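PDB 5XOM: glycosaminoglycan xylosylkinase from Hydra vulgaris, which probably phosphorylates a xylose residue in the linkage region of glycosaminoglycan chains, as a Fam20-family kinase of the secretory pathway. Local coordinates for residues F110-N118 / G128-I136; I177-F186 / R195-M206. All coordinates share one frame; numbering follows the deposited sequence.

Contact 1 of 2, residues F110-N118 / G128-I136; sequences FKPKRYSRN and GYDRHNAEI
Lys111 and Glu135 form a buried salt bridge between strand 106-112 and helix 132-144. The arrangement resembles the strand-lysine to helix-glutamate pair of the protein kinase fold, to whose clan the Fam20 family belongs. Lys111 NZ lies 2.6 Å from Glu135 OE2, which it meets nearly along the C-O axis. The same NZ also reaches Asp130 OD2 at 3.1 Å, from above the carboxylate plane. One ammonium group thus ties the strand both to the helix and to the loop before it. Glu135 OE1 is bonded in turn to Asn297 N, and Asp296 makes a long, weak ion pair with Lys111. By analogy with kinases, this cluster probably belongs to the nucleotide-binding region.

His132 packs next to it. With CG between the backbone N and the carbonyl carbon (chi1 75°), the ring is turned so that one face meets Lys113. Lys113 CB is 3.7 Å from the centroid of the His132 ring, a CH-pi contact. Asn133 CB covers the opposite face. His132 NE2 is hydrogen-bonded to Glu207, which also forms a salt bridge with Arg117. Arg117 NE is hydrogen-bonded to Pro354 O, and its NH1 comes up at the edge of the His132 ring. Two waters bridge the segments. One donates to Pro112 O and Asp130 O. The other accepts from Arg114 N and is also bonded to His132 ND1.

Farther out, the Arg114 guanidinium is stacked flat on Tyr129, with planes 17° apart. Arg114 CZ is 3.8 Å from the centroid of the Tyr129 ring, a cation-pi contact. Bends at chi2 and chi3 fold the arginine back over this ring. Arg131 CD packs on Tyr115 CE2 at 3.6 Å. Tyr129 N donates to Tyr115 OH at 2.9 Å, in a nearly straight bond of 165°.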
# COMPACT_ATOMS: atom_id res chain seq x y z
N PHE A 110 -0.84 -2.36 27.01
CA PHE A 110 -2.13 -3.03 27.19
C PHE A 110 -3.02 -2.21 28.10
O PHE A 110 -2.68 -1.98 29.27
CB PHE A 110 -1.96 -4.44 27.76
CG PHE A 110 -3.26 -5.13 28.03
CD1 PHE A 110 -4.08 -5.52 26.99
CD2 PHE A 110 -3.68 -5.36 29.34
CE1 PHE A 110 -5.29 -6.15 27.23
CE2 PHE A 110 -4.90 -5.99 29.59
CZ PHE A 110 -5.70 -6.38 28.53
N LYS A 111 -4.15 -1.74 27.56
CA LYS A 111 -5.14 -0.98 28.31
C LYS A 111 -6.36 -1.84 28.58
O LYS A 111 -7.11 -2.15 27.64
CB LYS A 111 -5.52 0.28 27.55
CG LYS A 111 -4.31 1.14 27.28
CD LYS A 111 -4.64 2.61 27.31
CE LYS A 111 -3.37 3.42 27.17
NZ LYS A 111 -3.67 4.83 26.86
N PRO A 112 -6.60 -2.25 29.82
CA PRO A 112 -7.75 -3.11 30.11
C PRO A 112 -9.07 -2.34 30.05
O PRO A 112 -9.12 -1.13 30.26
CB PRO A 112 -7.47 -3.63 31.52
CG PRO A 112 -6.57 -2.61 32.12
CD PRO A 112 -5.75 -2.04 31.00
N LYS A 113 -10.14 -3.08 29.77
CA LYS A 113 -11.49 -2.56 29.92
C LYS A 113 -11.76 -2.13 31.36
O LYS A 113 -11.44 -2.85 32.31
CB LYS A 113 -12.50 -3.62 29.49
CG LYS A 113 -13.94 -3.29 29.80
CD LYS A 113 -14.85 -4.45 29.43
CE LYS A 113 -16.10 -4.42 30.29
NZ LYS A 113 -17.32 -4.10 29.53
N ARG A 114 -12.36 -0.94 31.51
CA ARG A 114 -12.70 -0.39 32.82
C ARG A 114 -14.16 0.00 32.96
O ARG A 114 -14.61 0.25 34.08
CB ARG A 114 -11.84 0.83 33.14
CG ARG A 114 -10.36 0.64 32.85
CD ARG A 114 -9.75 -0.36 33.79
NE ARG A 114 -10.15 -0.11 35.17
CZ ARG A 114 -9.42 0.59 36.03
NH1 ARG A 114 -8.26 1.12 35.66
NH2 ARG A 114 -9.85 0.77 37.27
N TYR A 115 -14.91 0.10 31.86
CA TYR A 115 -16.29 0.57 31.88
C TYR A 115 -17.11 -0.26 30.91
O TYR A 115 -16.57 -0.88 29.99
CB TYR A 115 -16.41 2.04 31.45
CG TYR A 115 -15.72 3.08 32.31
CD1 TYR A 115 -16.19 3.40 33.57
CD2 TYR A 115 -14.60 3.74 31.83
CE1 TYR A 115 -15.55 4.37 34.34
CE2 TYR A 115 -13.96 4.70 32.59
CZ TYR A 115 -14.44 5.01 33.85
OH TYR A 115 -13.80 5.97 34.61
N SER A 116 -18.42 -0.24 31.11
CA SER A 116 -19.33 -0.72 30.08
C SER A 116 -19.30 0.22 28.87
O SER A 116 -18.94 1.40 28.98
CB SER A 116 -20.76 -0.79 30.61
OG SER A 116 -20.84 -1.61 31.76
N ARG A 117 -19.74 -0.31 27.72
CA ARG A 117 -19.77 0.51 26.51
C ARG A 117 -20.70 1.69 26.64
O ARG A 117 -20.47 2.73 26.02
CB ARG A 117 -20.22 -0.32 25.31
CG ARG A 117 -19.22 -1.36 24.88
CD ARG A 117 -18.00 -0.74 24.15
NE ARG A 117 -17.30 -1.78 23.43
CZ ARG A 117 -16.46 -2.61 24.02
NH1 ARG A 117 -16.17 -2.51 25.31
NH2 ARG A 117 -15.87 -3.56 23.31
N ASN A 118 -21.75 1.56 27.45
CA ASN A 118 -22.75 2.61 27.55
C ASN A 118 -22.58 3.49 28.79
O ASN A 118 -23.49 4.26 29.11
CB ASN A 118 -24.15 2.01 27.50
CG ASN A 118 -24.44 1.11 28.67
OD1 ASN A 118 -23.53 0.71 29.41
ND2 ASN A 118 -25.71 0.79 28.87
N GLY A 128 -12.12 10.25 34.80
CA GLY A 128 -12.25 8.80 34.69
C GLY A 128 -10.97 8.10 34.25
O GLY A 128 -9.91 8.69 34.03
N TYR A 129 -11.11 6.78 34.12
CA TYR A 129 -10.04 5.90 33.64
C TYR A 129 -9.92 5.98 32.13
O TYR A 129 -10.85 6.39 31.42
CB TYR A 129 -10.31 4.45 34.01
CG TYR A 129 -10.66 4.21 35.45
CD1 TYR A 129 -9.86 4.69 36.46
CD2 TYR A 129 -11.79 3.51 35.80
CE1 TYR A 129 -10.18 4.47 37.79
CE2 TYR A 129 -12.12 3.30 37.12
CZ TYR A 129 -11.31 3.78 38.11
OH TYR A 129 -11.62 3.57 39.43
N ASP A 130 -8.77 5.55 31.63
CA ASP A 130 -8.60 5.33 30.20
C ASP A 130 -9.63 4.32 29.69
O ASP A 130 -9.84 3.27 30.31
CB ASP A 130 -7.19 4.79 29.94
CG ASP A 130 -6.14 5.88 29.86
OD1 ASP A 130 -6.48 7.03 30.18
OD2 ASP A 130 -4.97 5.58 29.52
N ARG A 131 -10.28 4.65 28.57
CA ARG A 131 -11.22 3.74 27.91
C ARG A 131 -10.49 2.97 26.82
O ARG A 131 -10.01 3.56 25.84
CB ARG A 131 -12.42 4.47 27.31
CG ARG A 131 -13.54 4.81 28.29
CD ARG A 131 -13.12 5.87 29.28
NE ARG A 131 -13.23 7.19 28.69
CZ ARG A 131 -12.93 8.31 29.31
NH1 ARG A 131 -12.52 8.32 30.58
NH2 ARG A 131 -13.06 9.47 28.67
N HIS A 132 -10.41 1.65 26.97
CA HIS A 132 -9.70 0.82 26.00
C HIS A 132 -10.35 0.90 24.63
O HIS A 132 -9.65 0.89 23.61
CB HIS A 132 -9.67 -0.63 26.48
CG HIS A 132 -10.98 -1.33 26.33
ND1 HIS A 132 -12.14 -0.90 26.94
CD2 HIS A 132 -11.33 -2.43 25.61
CE1 HIS A 132 -13.14 -1.70 26.63
NE2 HIS A 132 -12.68 -2.64 25.82
N ASN A 133 -11.68 0.94 24.57
CA ASN A 133 -12.36 0.97 23.29
C ASN A 133 -12.18 2.31 22.60
O ASN A 133 -12.28 2.38 21.37
CB ASN A 133 -13.85 0.67 23.46
CG ASN A 133 -14.57 1.72 24.29
OD1 ASN A 133 -14.10 2.09 25.37
ND2 ASN A 133 -15.70 2.22 23.78
N ALA A 134 -11.89 3.36 23.37
CA ALA A 134 -11.62 4.67 22.77
C ALA A 134 -10.32 4.66 21.98
O ALA A 134 -10.23 5.30 20.93
CB ALA A 134 -11.58 5.74 23.86
N GLU A 135 -9.29 3.94 22.47
CA GLU A 135 -8.04 3.84 21.73
C GLU A 135 -8.27 3.20 20.37
O GLU A 135 -7.71 3.64 19.36
CB GLU A 135 -7.00 3.03 22.52
CG GLU A 135 -6.44 3.71 23.76
CD GLU A 135 -5.33 4.74 23.48
OE1 GLU A 135 -5.17 5.19 22.32
OE2 GLU A 135 -4.62 5.10 24.44
N ILE A 136 -9.09 2.14 20.32
CA ILE A 136 -9.39 1.47 19.06
C ILE A 136 -10.11 2.42 18.11
O ILE A 136 -9.74 2.56 16.94
CB ILE A 136 -10.21 0.20 19.31
CG1 ILE A 136 -9.40 -0.77 20.18
CG2 ILE A 136 -10.59 -0.46 17.99
CD1 ILE A 136 -10.24 -1.86 20.78
O HOH W 1 -7.77 1.33 30.53
O HOH W 2 -13.05 0.66 29.26

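Contact 2 of 2, residues I177-F186 / R195-M206; sequences IKDKDENLCF and RKEPACASNVTM. With NAG (2-acetamido-2-deoxy-beta-D-glucopyranose), chain C.
Cys185 and Cys200 join strands 184-186 and 199-200 by a disulfide across a non-hydrogen-bonded antiparallel pair. These strands belong to a small three-stranded sheet with strand 176-178. Cys185 SG is 2.1 Å from Cys200 SG. The adjacent pair, Phe186 and Ala199, is bonded in both directions through the backbone.

Asn183 connects the two turns beyond the strands. Its CB and CG both pack on Ala201 O, with CB at 3.4 Å from that oxygen. CG lies beside the backbone N (chi1 -62°), which places the amide between Asn203 and Asp179. OD1 accepts from Asn203 N at 2.9 Å. ND2 donates to Asp179 OD2 at 3.1 Å. That oxygen accepts through its syn lone pair and lies close to the amide plane of Asn183. The amide is therefore fixed against flipping.

Leu184 N donates to Asn203 O, so Asn203 is gripped through its backbone at both N and O. It sits in a type II' turn, and its ND2 carries the N-acetylglucosamine. On the sheet face that carries Phe186 and Ala199, away from the disulfide, Met206 SD makes a Met-aromatic contact at the Phe186 ring edge. The disulfide and the N-glycan together are consistent with folding in the oxidising secretory pathway.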
# COMPACT_ATOMS: atom_id res chain seq x y z
N ILE A 177 -5.16 -9.95 42.08
CA ILE A 177 -6.08 -10.29 43.17
C ILE A 177 -7.34 -10.89 42.57
O ILE A 177 -7.53 -10.88 41.35
CB ILE A 177 -6.45 -9.06 44.03
CG1 ILE A 177 -7.21 -8.03 43.18
CG2 ILE A 177 -5.23 -8.44 44.70
CD1 ILE A 177 -7.72 -6.85 43.97
N LYS A 178 -8.21 -11.40 43.44
CA LYS A 178 -9.55 -11.78 43.04
C LYS A 178 -10.55 -10.81 43.66
O LYS A 178 -10.33 -10.30 44.77
CB LYS A 178 -9.89 -13.22 43.45
CG LYS A 178 -8.94 -14.26 42.87
CD LYS A 178 -9.05 -15.60 43.57
CE LYS A 178 -10.46 -16.14 43.61
NZ LYS A 178 -10.47 -17.47 44.29
N ASP A 179 -11.62 -10.54 42.94
CA ASP A 179 -12.69 -9.70 43.45
C ASP A 179 -13.72 -10.57 44.19
O ASP A 179 -13.55 -11.79 44.33
CB ASP A 179 -13.30 -8.87 42.32
CG ASP A 179 -14.15 -9.68 41.35
OD1 ASP A 179 -14.33 -10.90 41.53
OD2 ASP A 179 -14.63 -9.07 40.36
N LYS A 180 -14.80 -9.94 44.66
CA LYS A 180 -15.77 -10.67 45.47
C LYS A 180 -16.46 -11.78 44.70
O LYS A 180 -16.98 -12.72 45.32
CB LYS A 180 -16.80 -9.71 46.07
CG LYS A 180 -17.76 -9.10 45.08
CD LYS A 180 -18.53 -7.96 45.72
CE LYS A 180 -19.49 -7.32 44.73
NZ LYS A 180 -20.54 -8.30 44.33
N ASP A 181 -16.48 -11.72 43.37
CA ASP A 181 -17.04 -12.79 42.55
C ASP A 181 -15.97 -13.75 42.06
O ASP A 181 -16.25 -14.59 41.20
CB ASP A 181 -17.81 -12.22 41.35
CG ASP A 181 -18.96 -11.32 41.77
OD1 ASP A 181 -19.62 -11.62 42.79
OD2 ASP A 181 -19.21 -10.31 41.08
N GLU A 182 -14.76 -13.64 42.60
CA GLU A 182 -13.62 -14.51 42.28
C GLU A 182 -13.17 -14.37 40.83
O GLU A 182 -12.53 -15.27 40.27
CB GLU A 182 -13.95 -15.97 42.60
CG GLU A 182 -14.42 -16.18 44.03
CD GLU A 182 -14.34 -17.63 44.46
OE1 GLU A 182 -15.38 -18.25 44.72
OE2 GLU A 182 -13.22 -18.16 44.53
N ASN A 183 -13.41 -13.21 40.22
CA ASN A 183 -12.73 -12.86 38.98
C ASN A 183 -11.27 -12.52 39.26
O ASN A 183 -10.93 -11.97 40.31
CB ASN A 183 -13.40 -11.67 38.30
CG ASN A 183 -14.83 -11.94 37.90
OD1 ASN A 183 -15.12 -12.91 37.20
ND2 ASN A 183 -15.74 -11.09 38.36
N LEU A 184 -10.40 -12.84 38.31
CA LEU A 184 -9.00 -12.50 38.44
C LEU A 184 -8.79 -11.07 37.96
O LEU A 184 -9.26 -10.70 36.88
CB LEU A 184 -8.13 -13.48 37.64
CG LEU A 184 -6.62 -13.23 37.61
CD1 LEU A 184 -6.04 -13.22 39.02
CD2 LEU A 184 -5.95 -14.31 36.78
N CYS A 185 -8.10 -10.27 38.77
CA CYS A 185 -7.92 -8.85 38.52
C CYS A 185 -6.47 -8.47 38.77
O CYS A 185 -5.70 -9.25 39.34
CB CYS A 185 -8.83 -7.99 39.42
SG CYS A 185 -10.52 -8.58 39.66
N PHE A 186 -6.09 -7.27 38.35
CA PHE A 186 -4.84 -6.68 38.81
C PHE A 186 -5.01 -5.17 38.93
O PHE A 186 -5.86 -4.58 38.26
CB PHE A 186 -3.64 -7.04 37.90
CG PHE A 186 -3.62 -6.33 36.56
CD1 PHE A 186 -4.28 -6.86 35.46
CD2 PHE A 186 -2.90 -5.16 36.41
CE1 PHE A 186 -4.23 -6.21 34.23
CE2 PHE A 186 -2.85 -4.50 35.19
CZ PHE A 186 -3.52 -5.03 34.09
N ARG A 195 -5.40 -1.21 45.36
CA ARG A 195 -6.13 -2.47 45.44
C ARG A 195 -7.64 -2.28 45.36
O ARG A 195 -8.36 -3.19 44.94
CB ARG A 195 -5.72 -3.18 46.73
CG ARG A 195 -6.62 -4.30 47.20
CD ARG A 195 -6.05 -4.91 48.48
NE ARG A 195 -6.30 -6.34 48.58
CZ ARG A 195 -5.37 -7.27 48.39
NH1 ARG A 195 -4.12 -6.90 48.12
NH2 ARG A 195 -5.67 -8.56 48.49
N LYS A 196 -8.15 -1.11 45.75
CA LYS A 196 -9.59 -0.92 45.68
C LYS A 196 -10.09 -0.52 44.30
O LYS A 196 -11.30 -0.46 44.09
CB LYS A 196 -10.03 0.15 46.69
CG LYS A 196 -9.92 -0.23 48.16
CD LYS A 196 -9.71 1.02 49.01
CE LYS A 196 -10.66 1.06 50.20
NZ LYS A 196 -10.65 -0.20 51.00
N GLU A 197 -9.18 -0.26 43.35
CA GLU A 197 -9.55 0.12 41.99
C GLU A 197 -8.87 -0.80 40.98
O GLU A 197 -8.02 -0.37 40.20
CB GLU A 197 -9.19 1.58 41.73
CG GLU A 197 -9.96 2.57 42.60
CD GLU A 197 -9.52 4.00 42.38
OE1 GLU A 197 -8.84 4.55 43.28
OE2 GLU A 197 -9.82 4.57 41.32
N PRO A 198 -9.20 -2.09 40.99
CA PRO A 198 -8.57 -3.02 40.05
C PRO A 198 -9.27 -3.02 38.71
O PRO A 198 -10.44 -2.64 38.58
CB PRO A 198 -8.73 -4.37 40.76
CG PRO A 198 -10.05 -4.23 41.46
CD PRO A 198 -10.18 -2.78 41.85
N ALA A 199 -8.53 -3.48 37.70
CA ALA A 199 -9.12 -3.91 36.44
C ALA A 199 -9.39 -5.40 36.54
O ALA A 199 -8.49 -6.17 36.87
CB ALA A 199 -8.19 -3.62 35.26
N CYS A 200 -10.63 -5.80 36.28
CA CYS A 200 -11.06 -7.17 36.50
C CYS A 200 -11.48 -7.84 35.20
O CYS A 200 -12.10 -7.21 34.34
CB CYS A 200 -12.21 -7.21 37.50
SG CYS A 200 -11.66 -6.93 39.20
N ALA A 201 -11.12 -9.11 35.07
CA ALA A 201 -11.52 -9.95 33.95
C ALA A 201 -12.92 -10.51 34.17
O ALA A 201 -13.55 -10.30 35.22
CB ALA A 201 -10.53 -11.10 33.78
N SER A 202 -13.43 -11.20 33.15
CA SER A 202 -14.58 -12.10 33.28
C SER A 202 -14.02 -13.51 33.50
O SER A 202 -13.50 -14.13 32.57
CB SER A 202 -15.46 -12.05 32.03
OG SER A 202 -15.74 -10.71 31.67
N ASN A 203 -14.10 -13.99 34.76
CA ASN A 203 -13.40 -15.17 35.28
C ASN A 203 -11.91 -14.89 35.06
O ASN A 203 -11.30 -14.19 35.88
CB ASN A 203 -13.92 -16.55 34.76
CG ASN A 203 -13.19 -17.77 35.50
OD1 ASN A 203 -12.16 -17.51 36.11
ND2 ASN A 203 -13.69 -19.06 35.45
N VAL A 204 -11.30 -15.38 33.99
CA VAL A 204 -9.90 -15.06 33.72
C VAL A 204 -9.68 -14.38 32.38
O VAL A 204 -8.52 -14.11 32.02
CB VAL A 204 -8.99 -16.31 33.83
CG1 VAL A 204 -9.11 -16.95 35.20
CG2 VAL A 204 -9.34 -17.31 32.75
N THR A 205 -10.73 -14.08 31.63
CA THR A 205 -10.59 -13.50 30.29
C THR A 205 -10.76 -11.99 30.38
O THR A 205 -11.85 -11.50 30.71
CB THR A 205 -11.61 -14.11 29.33
OG1 THR A 205 -11.43 -15.53 29.31
CG2 THR A 205 -11.45 -13.55 27.92
N MET A 206 -9.70 -11.24 30.09
CA MET A 206 -9.74 -9.79 30.21
C MET A 206 -9.70 -9.14 28.84
O MET A 206 -8.76 -9.35 28.06
CB MET A 206 -8.60 -9.29 31.10
CG MET A 206 -8.54 -7.77 31.23
SD MET A 206 -7.09 -7.22 32.11
CE MET A 206 -7.71 -7.11 33.75
C1 NAG C . -14.85 -19.86 35.07
C2 NAG C . -14.69 -21.39 35.51
C3 NAG C . -15.78 -21.86 36.50
C4 NAG C . -16.05 -20.85 37.60
C5 NAG C . -16.47 -19.56 36.94
C6 NAG C . -16.76 -18.47 37.95
C7 NAG C . -13.72 -22.47 33.48
C8 NAG C . -13.97 -23.51 32.43
N2 NAG C . -14.70 -22.31 34.38
O3 NAG C . -15.40 -23.10 37.08
O4 NAG C . -17.13 -21.31 38.40
O5 NAG C . -15.39 -19.08 36.15
O6 NAG C . -17.65 -17.50 37.42
O7 NAG C . -12.70 -21.80 33.49

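Contacts 1 and 2 follow one another along the chain, and their centres are about 15 Å apart. Strand 106-112 of contact 1 and strand 205-212, which starts in contact 2, are neighbours in the five-stranded sheet. Met206 SD lies against both Phe110 CE2, at 3.6 Å, and Pro112 CB, at 3.7 Å. A polar link is the probable hydrogen bond of Tyr129 OH to Glu197 OE2, at 2.8 Å. Contact 1 is centred about 12 Å from the centre of the chain. It holds the lysine-glutamate pair which, by analogy with other kinases, probably lies near the nucleotide site; no nucleotide is bound here. Contact 2 is farther out, about 26 Å from that centre, and bears the glycan.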